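Local coordinates for protein neurotoxin (Clostridium botulinum, PDB 3N7L) that is the receptor-binding domain of a botulinum toxin and probably binds gangliosides on nerve cells, a first step toward toxin entry, at residues A[71-76]-A[175-180]; A[157-162]-A[354-359]; A[231-234]-A[240-243]; A[258-261]-A[266-269]. All coordinates share one frame; numbering follows the deposited sequence.

Interaction 1 (A[71-76]-A[175-180]); sequences ESFSIS and INFSKT
Phe73 and Phe177 meet as a T-shaped pair, a compact example of how two aromatic rings can join parts of a fold that lie far apart in sequence. Phe73 stands on strand 72-82; its CB points toward the 175-180 loop but is still 7.7 Å from Phe177 CZ. With CG set between the backbone N and the carbonyl carbon (chi1 66°), the ring is carried on toward that loop. Along one side of it the gap then closes: Phe73 CD2 remains 5.3 Å from Phe177 CZ, whereas Phe73 CE2 comes to 4.2 Å from that same atom. The Phe73 CZ atom follows at 4.6 Å from Phe177 CE1. The edge of Phe73 thus faces the flat side of Phe177, with ring centroids 5.8 Å apart and planes at 78°. On the opposite face of Phe177 lies CG1 of Ile175, 4.2 Å above the plane and displaced toward the rim. Tyr70 adds a second edge-to-face partner to Phe177, and its OH is hydrogen-bonded to the Phe177 backbone N. Beyond this ring the loop makes an ST turn, Ser178 OG accepting from Thr180 N, and enters strand 180-187 of the other sheet of the concanavalin-like sandwich. Both phenylalanines are buried, and the contact between the segments is purely apolar and aromatic, its favoured orientation set by ring edge against ring face.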
# COMPACT_ATOMS: atom_id res chain seq x y z
N GLU A 71 13.23 28.03 -9.84
CA GLU A 71 12.59 27.91 -11.14
C GLU A 71 11.62 26.73 -11.13
O GLU A 71 10.42 26.91 -10.90
CB GLU A 71 13.63 27.73 -12.24
CG GLU A 71 14.56 28.92 -12.37
CD GLU A 71 15.47 28.80 -13.57
OE1 GLU A 71 16.25 27.83 -13.65
OE2 GLU A 71 15.39 29.69 -14.45
N SER A 72 12.14 25.53 -11.37
CA SER A 72 11.33 24.32 -11.38
C SER A 72 12.02 23.20 -10.62
O SER A 72 13.24 23.03 -10.72
CB SER A 72 11.06 23.84 -12.82
OG SER A 72 10.07 24.62 -13.46
N PHE A 73 11.25 22.44 -9.86
CA PHE A 73 11.81 21.33 -9.12
C PHE A 73 10.71 20.34 -8.75
O PHE A 73 9.53 20.68 -8.73
CB PHE A 73 12.53 21.83 -7.86
CG PHE A 73 11.63 22.45 -6.84
CD1 PHE A 73 10.92 21.65 -5.95
CD2 PHE A 73 11.51 23.83 -6.75
CE1 PHE A 73 10.09 22.23 -4.99
CE2 PHE A 73 10.68 24.42 -5.80
CZ PHE A 73 9.97 23.61 -4.91
N SER A 74 11.11 19.10 -8.50
CA SER A 74 10.18 18.04 -8.15
C SER A 74 10.72 17.24 -6.99
O SER A 74 11.92 17.01 -6.89
CB SER A 74 9.96 17.11 -9.34
OG SER A 74 9.33 17.79 -10.41
N ILE A 75 9.81 16.81 -6.12
CA ILE A 75 10.15 16.00 -4.95
C ILE A 75 9.37 14.69 -5.06
O ILE A 75 8.15 14.70 -5.23
CB ILE A 75 9.74 16.73 -3.65
CG1 ILE A 75 10.47 18.07 -3.56
CG2 ILE A 75 10.07 15.86 -2.44
CD1 ILE A 75 10.03 18.95 -2.39
N SER A 76 10.07 13.56 -4.99
CA SER A 76 9.39 12.27 -5.09
C SER A 76 9.89 11.33 -4.02
O SER A 76 11.06 11.36 -3.66
CB SER A 76 9.62 11.65 -6.48
OG SER A 76 10.97 11.22 -6.63
N ILE A 175 10.83 34.65 -0.78
CA ILE A 175 10.96 33.27 -0.36
C ILE A 175 12.42 32.85 -0.51
O ILE A 175 13.04 33.07 -1.55
CB ILE A 175 10.03 32.32 -1.17
CG1 ILE A 175 10.04 30.92 -0.56
CG2 ILE A 175 10.45 32.29 -2.64
CD1 ILE A 175 8.91 30.04 -1.02
N ASN A 176 12.96 32.28 0.56
CA ASN A 176 14.35 31.85 0.58
C ASN A 176 14.38 30.36 0.89
O ASN A 176 14.01 29.92 1.98
CB ASN A 176 15.10 32.63 1.66
CG ASN A 176 16.61 32.51 1.53
OD1 ASN A 176 17.15 31.41 1.49
ND2 ASN A 176 17.29 33.64 1.48
N PHE A 177 14.81 29.57 -0.09
CA PHE A 177 14.88 28.12 0.10
C PHE A 177 16.09 27.68 0.90
O PHE A 177 17.20 28.17 0.71
CB PHE A 177 14.84 27.42 -1.26
CG PHE A 177 13.50 27.49 -1.93
CD1 PHE A 177 12.39 26.88 -1.35
CD2 PHE A 177 13.33 28.19 -3.12
CE1 PHE A 177 11.13 26.97 -1.94
CE2 PHE A 177 12.07 28.29 -3.72
CZ PHE A 177 10.97 27.67 -3.13
N SER A 178 15.85 26.75 1.82
CA SER A 178 16.89 26.21 2.69
C SER A 178 17.61 25.04 2.04
O SER A 178 17.04 24.32 1.23
CB SER A 178 16.26 25.76 4.01
OG SER A 178 17.17 24.97 4.77
N LYS A 179 18.87 24.85 2.40
CA LYS A 179 19.62 23.73 1.85
C LYS A 179 19.60 22.56 2.82
O LYS A 179 20.29 21.56 2.61
CB LYS A 179 21.06 24.17 1.53
CG LYS A 179 21.74 24.98 2.61
CD LYS A 179 22.04 24.15 3.84
CE LYS A 179 23.04 24.87 4.72
NZ LYS A 179 24.29 25.14 3.98
N THR A 180 18.80 22.69 3.87
CA THR A 180 18.68 21.64 4.87
C THR A 180 17.27 21.04 4.88
O THR A 180 16.28 21.76 4.85
CB THR A 180 18.99 22.17 6.29
OG1 THR A 180 20.37 22.53 6.37
CG2 THR A 180 18.69 21.11 7.35

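Interaction 2 (A[157-162]-A[354-359]); sequences IYINGK and NTFDYY
Phe356, with by far the largest share of buried surface in this contact, pushes its ring against the hairpin turn at 159-162, and so illustrates how one aromatic side chain can bridge two parts of a domain. Its CG lies anti to the backbone N (chi1 173°), which sends the ring out of the 354-359 loop to the turn. The ring arrives edge first. CE1 is 3.4 Å from Ile159 O, which sits at the edge and near the ring plane, and the same carbon packs 3.7 Å from Ile159 CG2. That carbonyl oxygen is already engaged by its own type I' turn, accepting from Lys162 N at 2.9 Å.

Asn160 and Lys162 fill in around the ring. Asn160 brings CB to 4.2 Å from Phe356 CD1, while its amide nitrogen ND2 lies 3.5 Å from Phe356 O; the other end of the amide, OD1, accepts from the backbone N of Phe144. Lys162 meets the ring with the aliphatic root of its chain, CG lying 3.8 Å from Phe356 CD1, and then bends at chi2 so that the ammonium end leads away.

The two segments come from the concanavalin-like and the trefoil parts of the receptor-binding domain, and Asp357 of the same loop as Phe356 forms a salt bridge to Lys134. Across the contact itself, hydrocarbon packing prevails, and the weakly positive ring edge of Phe356 turned toward a carbonyl oxygen probably adds a modest electrostatic attraction.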
# COMPACT_ATOMS: atom_id res chain seq x y z
N ILE A 157 0.46 18.05 -7.13
CA ILE A 157 0.78 16.90 -6.31
C ILE A 157 0.15 15.65 -6.89
O ILE A 157 -1.03 15.64 -7.25
CB ILE A 157 0.35 17.08 -4.83
CG1 ILE A 157 0.77 15.84 -4.03
CG2 ILE A 157 -1.16 17.26 -4.72
CD1 ILE A 157 0.67 16.02 -2.53
N TYR A 158 0.96 14.60 -7.00
CA TYR A 158 0.52 13.32 -7.53
C TYR A 158 0.68 12.26 -6.45
O TYR A 158 1.59 12.33 -5.61
CB TYR A 158 1.38 12.92 -8.73
CG TYR A 158 1.38 13.88 -9.90
CD1 TYR A 158 0.68 13.58 -11.07
CD2 TYR A 158 2.13 15.06 -9.86
CE1 TYR A 158 0.72 14.43 -12.18
CE2 TYR A 158 2.18 15.92 -10.96
CZ TYR A 158 1.48 15.59 -12.12
OH TYR A 158 1.56 16.41 -13.23
N ILE A 159 -0.21 11.27 -6.46
CA ILE A 159 -0.16 10.17 -5.52
C ILE A 159 -0.25 8.92 -6.37
O ILE A 159 -1.20 8.76 -7.14
CB ILE A 159 -1.33 10.22 -4.51
CG1 ILE A 159 -1.20 11.47 -3.64
CG2 ILE A 159 -1.36 8.96 -3.66
CD1 ILE A 159 0.10 11.53 -2.83
N ASN A 160 0.74 8.04 -6.24
CA ASN A 160 0.79 6.81 -7.02
C ASN A 160 0.64 7.09 -8.51
O ASN A 160 -0.05 6.37 -9.24
CB ASN A 160 -0.29 5.82 -6.56
CG ASN A 160 -0.10 5.40 -5.12
OD1 ASN A 160 1.03 5.31 -4.65
ND2 ASN A 160 -1.20 5.12 -4.41
N GLY A 161 1.29 8.16 -8.97
CA GLY A 161 1.25 8.52 -10.37
C GLY A 161 0.00 9.25 -10.84
O GLY A 161 -0.07 9.64 -12.01
N LYS A 162 -0.98 9.44 -9.96
CA LYS A 162 -2.21 10.12 -10.36
C LYS A 162 -2.26 11.57 -9.88
O LYS A 162 -2.01 11.85 -8.71
CB LYS A 162 -3.43 9.37 -9.83
CG LYS A 162 -3.56 7.95 -10.34
CD LYS A 162 -3.84 7.91 -11.84
CE LYS A 162 -4.01 6.48 -12.34
NZ LYS A 162 -4.32 6.44 -13.80
N ASN A 354 -2.75 -4.19 -8.82
CA ASN A 354 -2.69 -2.94 -8.07
C ASN A 354 -3.43 -1.81 -8.74
O ASN A 354 -3.42 -1.67 -9.96
CB ASN A 354 -1.23 -2.54 -7.87
CG ASN A 354 -0.41 -3.62 -7.20
OD1 ASN A 354 0.78 -3.76 -7.47
ND2 ASN A 354 -1.04 -4.37 -6.31
N THR A 355 -4.11 -1.00 -7.93
CA THR A 355 -4.84 0.15 -8.44
C THR A 355 -4.51 1.32 -7.52
O THR A 355 -3.82 1.15 -6.52
CB THR A 355 -6.36 -0.09 -8.42
OG1 THR A 355 -6.82 -0.22 -7.06
CG2 THR A 355 -6.71 -1.37 -9.18
N PHE A 356 -4.97 2.51 -7.88
CA PHE A 356 -4.71 3.67 -7.05
C PHE A 356 -5.15 3.39 -5.61
O PHE A 356 -4.44 3.71 -4.66
CB PHE A 356 -5.48 4.88 -7.57
CG PHE A 356 -5.41 6.08 -6.67
CD1 PHE A 356 -4.31 6.94 -6.72
CD2 PHE A 356 -6.41 6.32 -5.73
CE1 PHE A 356 -4.21 8.02 -5.84
CE2 PHE A 356 -6.32 7.40 -4.84
CZ PHE A 356 -5.22 8.25 -4.90
N ASP A 357 -6.33 2.78 -5.47
CA ASP A 357 -6.90 2.50 -4.16
C ASP A 357 -6.36 1.33 -3.35
O ASP A 357 -6.53 1.32 -2.12
CB ASP A 357 -8.42 2.32 -4.27
CG ASP A 357 -9.15 3.61 -4.61
OD1 ASP A 357 -8.81 4.67 -4.05
OD2 ASP A 357 -10.08 3.55 -5.44
N TYR A 358 -5.73 0.36 -3.99
CA TYR A 358 -5.24 -0.78 -3.22
C TYR A 358 -4.27 -1.72 -3.91
O TYR A 358 -4.16 -1.73 -5.14
CB TYR A 358 -6.44 -1.62 -2.76
CG TYR A 358 -7.38 -1.97 -3.89
CD1 TYR A 358 -8.58 -1.26 -4.08
CD2 TYR A 358 -7.05 -2.96 -4.82
CE1 TYR A 358 -9.41 -1.53 -5.16
CE2 TYR A 358 -7.88 -3.23 -5.91
CZ TYR A 358 -9.06 -2.52 -6.08
OH TYR A 358 -9.87 -2.78 -7.15
N TYR A 359 -3.59 -2.51 -3.09
CA TYR A 359 -2.66 -3.54 -3.54
C TYR A 359 -3.50 -4.81 -3.46
O TYR A 359 -3.96 -5.19 -2.38
CB TYR A 359 -1.48 -3.67 -2.56
CG TYR A 359 -0.60 -2.45 -2.51
CD1 TYR A 359 0.32 -2.20 -3.52
CD2 TYR A 359 -0.70 -1.54 -1.46
CE1 TYR A 359 1.13 -1.06 -3.48
CE2 TYR A 359 0.10 -0.40 -1.42
CZ TYR A 359 1.01 -0.17 -2.43
OH TYR A 359 1.81 0.95 -2.41

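Interaction 3 (A[231-234]-A[240-243]); sequences NVVK and DLRY. With SO4 (sulfate ion), chain C.
Val233 and Leu241 lie alongside each other where the chain folds back through a single beta bridge, Lys234 with Asp240, at the start of the beta-trefoil part of the domain. This short turn-back shows how side chains can gather in two clusters beside one bridge. In the apolar cluster, both side chains point the same way, and Val233 CG1 touches Leu241 CD2 at 3.5 Å. Leu241 CG stands anti to its backbone N (chi1 -172°), which lays the branch next to the valine. Ile285 and Ile350 of nearby strands help to bury the pair. The backbones are tied by Leu241 N to Val233 O, 2.8 Å and nearly straight at 168°.

A second cluster gathers round Asp240, met by carbon atoms of Lys234 and Val232. Lys234 runs beside the carboxylate, bringing its CE to 3.4 Å from Asp240 OD1, while Val232 CG1 comes across obliquely to 3.6 Å from that same oxygen. Bends at chi2 and chi4 curl the lysine back, and NZ donates to Val232 O at 2.9 Å. Lys234 NZ remains 4.6 Å from Asp240 OD1, beyond a salt bridge, though the opposite charges probably still attract. The other oxygen, OD2, forms a salt bridge with Arg296 and a hydrogen bond with a glycerol, probably from the crystallisation liquor. At the far end of 231-234, Asn231 ND2 reaches a sulfate ion, likewise probably from the liquor, donating to its O3 over 2.7 Å.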
# COMPACT_ATOMS: atom_id res chain seq x y z
N ASN A 231 6.16 -7.75 -10.36
CA ASN A 231 5.69 -9.14 -10.34
C ASN A 231 5.63 -9.73 -8.93
O ASN A 231 5.25 -10.88 -8.75
CB ASN A 231 6.55 -10.04 -11.24
CG ASN A 231 5.83 -11.35 -11.59
OD1 ASN A 231 4.67 -11.33 -12.01
ND2 ASN A 231 6.51 -12.48 -11.43
N VAL A 232 6.02 -8.94 -7.94
CA VAL A 232 5.96 -9.39 -6.56
C VAL A 232 4.61 -8.90 -6.04
O VAL A 232 4.33 -7.71 -6.03
CB VAL A 232 7.10 -8.78 -5.71
CG1 VAL A 232 6.88 -9.12 -4.23
CG2 VAL A 232 8.44 -9.34 -6.17
N VAL A 233 3.76 -9.84 -5.64
CA VAL A 233 2.44 -9.49 -5.13
C VAL A 233 2.62 -8.77 -3.80
O VAL A 233 3.57 -9.06 -3.06
CB VAL A 233 1.57 -10.75 -4.92
CG1 VAL A 233 0.19 -10.36 -4.41
CG2 VAL A 233 1.45 -11.52 -6.24
N LYS A 234 1.73 -7.83 -3.49
CA LYS A 234 1.87 -7.10 -2.23
C LYS A 234 0.68 -7.35 -1.29
O LYS A 234 -0.42 -7.68 -1.73
CB LYS A 234 1.97 -5.59 -2.49
CG LYS A 234 3.05 -5.16 -3.50
CD LYS A 234 4.43 -5.62 -3.08
CE LYS A 234 5.51 -4.90 -3.90
NZ LYS A 234 5.26 -5.01 -5.36
N ASP A 240 5.82 -6.74 0.63
CA ASP A 240 5.82 -7.93 -0.23
C ASP A 240 4.97 -9.02 0.41
O ASP A 240 5.09 -9.28 1.60
CB ASP A 240 7.24 -8.47 -0.42
CG ASP A 240 8.16 -7.50 -1.14
OD1 ASP A 240 7.66 -6.55 -1.77
OD2 ASP A 240 9.39 -7.71 -1.07
N LEU A 241 4.10 -9.65 -0.38
CA LEU A 241 3.25 -10.73 0.13
C LEU A 241 4.15 -11.96 0.31
O LEU A 241 5.02 -12.24 -0.54
CB LEU A 241 2.12 -11.04 -0.86
CG LEU A 241 1.03 -12.02 -0.39
CD1 LEU A 241 0.21 -11.38 0.73
CD2 LEU A 241 0.12 -12.39 -1.55
N ARG A 242 3.97 -12.69 1.40
CA ARG A 242 4.82 -13.85 1.63
C ARG A 242 4.08 -15.15 1.93
O ARG A 242 2.93 -15.14 2.37
CB ARG A 242 5.80 -13.58 2.77
CG ARG A 242 6.59 -12.29 2.63
CD ARG A 242 7.85 -12.32 3.46
NE ARG A 242 7.66 -12.97 4.76
CZ ARG A 242 7.20 -12.36 5.85
NH1 ARG A 242 7.06 -13.05 6.97
NH2 ARG A 242 6.90 -11.07 5.82
N TYR A 243 4.76 -16.26 1.67
CA TYR A 243 4.23 -17.58 1.93
C TYR A 243 4.49 -17.85 3.42
O TYR A 243 5.29 -17.14 4.04
CB TYR A 243 4.97 -18.64 1.09
CG TYR A 243 4.67 -18.59 -0.39
CD1 TYR A 243 5.61 -18.11 -1.31
CD2 TYR A 243 3.43 -19.03 -0.88
CE1 TYR A 243 5.32 -18.07 -2.69
CE2 TYR A 243 3.14 -18.99 -2.24
CZ TYR A 243 4.08 -18.51 -3.14
OH TYR A 243 3.76 -18.48 -4.48
S SO4 C . 9.84 -14.27 -11.22
O1 SO4 C . 9.66 -15.36 -10.25
O2 SO4 C . 11.26 -13.90 -11.28
O3 SO4 C . 9.04 -13.08 -10.82
O4 SO4 C . 9.36 -14.74 -12.54

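Interaction 4 (A[258-261]-A[266-269]); sequences YMSK and IVFN
Tyr258 and Asn269 form a hydrogen-bonded pair of an antiparallel beta hairpin, and with Ser260 and Val267 they give a textbook ledger of donors and acceptors. Tyr258 N donates to Asn269 O at 2.8 Å, and Asn269 N returns the bond to Tyr258 O at 3.0 Å, lying in the plane of that carbonyl. Two residues on, Ser260 N donates to Val267 O at 2.8 Å, with a C=O...N angle of 174°. The return bond is less regular: Val267 N stands 3.0 Å from Ser260 O but well above the carbonyl plane, 55° out of it. The carbonyls of Tyr258 and Ser260 each also take a CA-H...O contact, Tyr258 O from Phe268 CA at 3.3 Å and Ser260 O from Ile266 CA.

In the non-hydrogen-bonded pair of Met259 and Phe268 the backbones bond outward, to Tyr281 and Leu397. Lys261 sends NZ to Gly263 O, in the turn of the hairpin.

On one face, Met259 CG packs 3.6 Å from Phe268 CE2 and also touches Ile266. Ile266 packs on strands 313-318, 329-335 and 394-402, and Phe268 on the last of these, consistent with a hairpin closing one end of the trefoil barrel. On the other, Tyr258 CG sits between the backbone N and the carbonyl carbon (chi1 67°), bringing the ring toward Asn269, whose CB lies over its face in a CH-pi contact, 4.0 Å from the centroid. Satisfied backbone amides thus hold the strands; the face of Met259, Ile266 and Phe268 is largely apolar, with Lys261 at its margin, and the other mixes Tyr258, Ser260 and Asn269 with Val267.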
# COMPACT_ATOMS: atom_id res chain seq x y z
N TYR A 258 -15.58 -10.52 7.08
CA TYR A 258 -14.44 -11.33 7.50
C TYR A 258 -14.80 -12.77 7.18
O TYR A 258 -15.96 -13.09 6.93
CB TYR A 258 -14.15 -11.15 9.01
CG TYR A 258 -15.22 -11.67 9.94
CD1 TYR A 258 -15.31 -13.04 10.24
CD2 TYR A 258 -16.15 -10.80 10.53
CE1 TYR A 258 -16.28 -13.52 11.12
CE2 TYR A 258 -17.13 -11.27 11.40
CZ TYR A 258 -17.19 -12.63 11.69
OH TYR A 258 -18.14 -13.08 12.56
N MET A 259 -13.80 -13.64 7.18
CA MET A 259 -14.01 -15.05 6.87
C MET A 259 -14.43 -15.94 8.03
O MET A 259 -13.82 -15.92 9.10
CB MET A 259 -12.74 -15.64 6.26
CG MET A 259 -12.76 -15.77 4.76
SD MET A 259 -11.22 -16.46 4.13
CE MET A 259 -11.03 -17.90 5.13
N SER A 260 -15.48 -16.71 7.80
CA SER A 260 -15.97 -17.65 8.79
C SER A 260 -16.22 -18.98 8.07
O SER A 260 -15.94 -19.11 6.88
CB SER A 260 -17.26 -17.15 9.43
OG SER A 260 -17.63 -17.99 10.51
N LYS A 261 -16.76 -19.95 8.79
CA LYS A 261 -17.02 -21.26 8.22
C LYS A 261 -18.32 -21.85 8.76
O LYS A 261 -18.67 -21.65 9.93
CB LYS A 261 -15.84 -22.19 8.54
CG LYS A 261 -16.01 -23.66 8.17
CD LYS A 261 -14.75 -24.45 8.57
CE LYS A 261 -14.82 -25.94 8.23
NZ LYS A 261 -15.80 -26.70 9.06
N ILE A 266 -17.04 -21.76 3.24
CA ILE A 266 -16.43 -20.55 3.76
C ILE A 266 -17.54 -19.53 3.55
O ILE A 266 -18.09 -19.42 2.45
CB ILE A 266 -15.22 -20.07 2.90
CG1 ILE A 266 -14.01 -20.98 3.12
CG2 ILE A 266 -14.89 -18.62 3.24
CD1 ILE A 266 -13.48 -20.97 4.54
N VAL A 267 -17.90 -18.79 4.59
CA VAL A 267 -18.94 -17.78 4.46
C VAL A 267 -18.39 -16.47 5.02
O VAL A 267 -17.54 -16.48 5.91
CB VAL A 267 -20.24 -18.15 5.23
CG1 VAL A 267 -20.79 -19.47 4.72
CG2 VAL A 267 -19.96 -18.22 6.72
N PHE A 268 -18.87 -15.36 4.48
CA PHE A 268 -18.40 -14.06 4.94
C PHE A 268 -19.43 -13.38 5.83
O PHE A 268 -20.61 -13.31 5.47
CB PHE A 268 -18.08 -13.15 3.75
CG PHE A 268 -16.90 -13.62 2.94
CD1 PHE A 268 -17.08 -14.45 1.84
CD2 PHE A 268 -15.62 -13.21 3.28
CE1 PHE A 268 -15.98 -14.87 1.08
CE2 PHE A 268 -14.51 -13.63 2.53
CZ PHE A 268 -14.70 -14.45 1.42
N ASN A 269 -18.98 -12.92 6.98
CA ASN A 269 -19.85 -12.25 7.94
C ASN A 269 -19.45 -10.78 8.09
O ASN A 269 -18.31 -10.41 7.82
CB ASN A 269 -19.78 -12.94 9.30
CG ASN A 269 -20.28 -14.37 9.25
OD1 ASN A 269 -21.08 -14.74 8.39
ND2 ASN A 269 -19.82 -15.19 10.19

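How the interactions relate
The four contacts run the length of a two-part receptor-binding domain. Interaction 1 lies in the concanavalin-like part, interactions 3 and 4 in the trefoil part, and interaction 2 between them. Interactions 1 and 2 reach the same nine-strand sheet, their centres 24 Å apart, and their segments alternate along the chain. Interaction 2 spans a long loop within which interactions 3 and 4 are nested, in that order. It touches interaction 3 directly, Tyr359 CD1 lying 3.9 Å from Lys234 CB, so the domain junction leads straight into the trefoil. Interactions 1 and 4, with centres 51 Å apart, lie on opposite sides of the chain's centre.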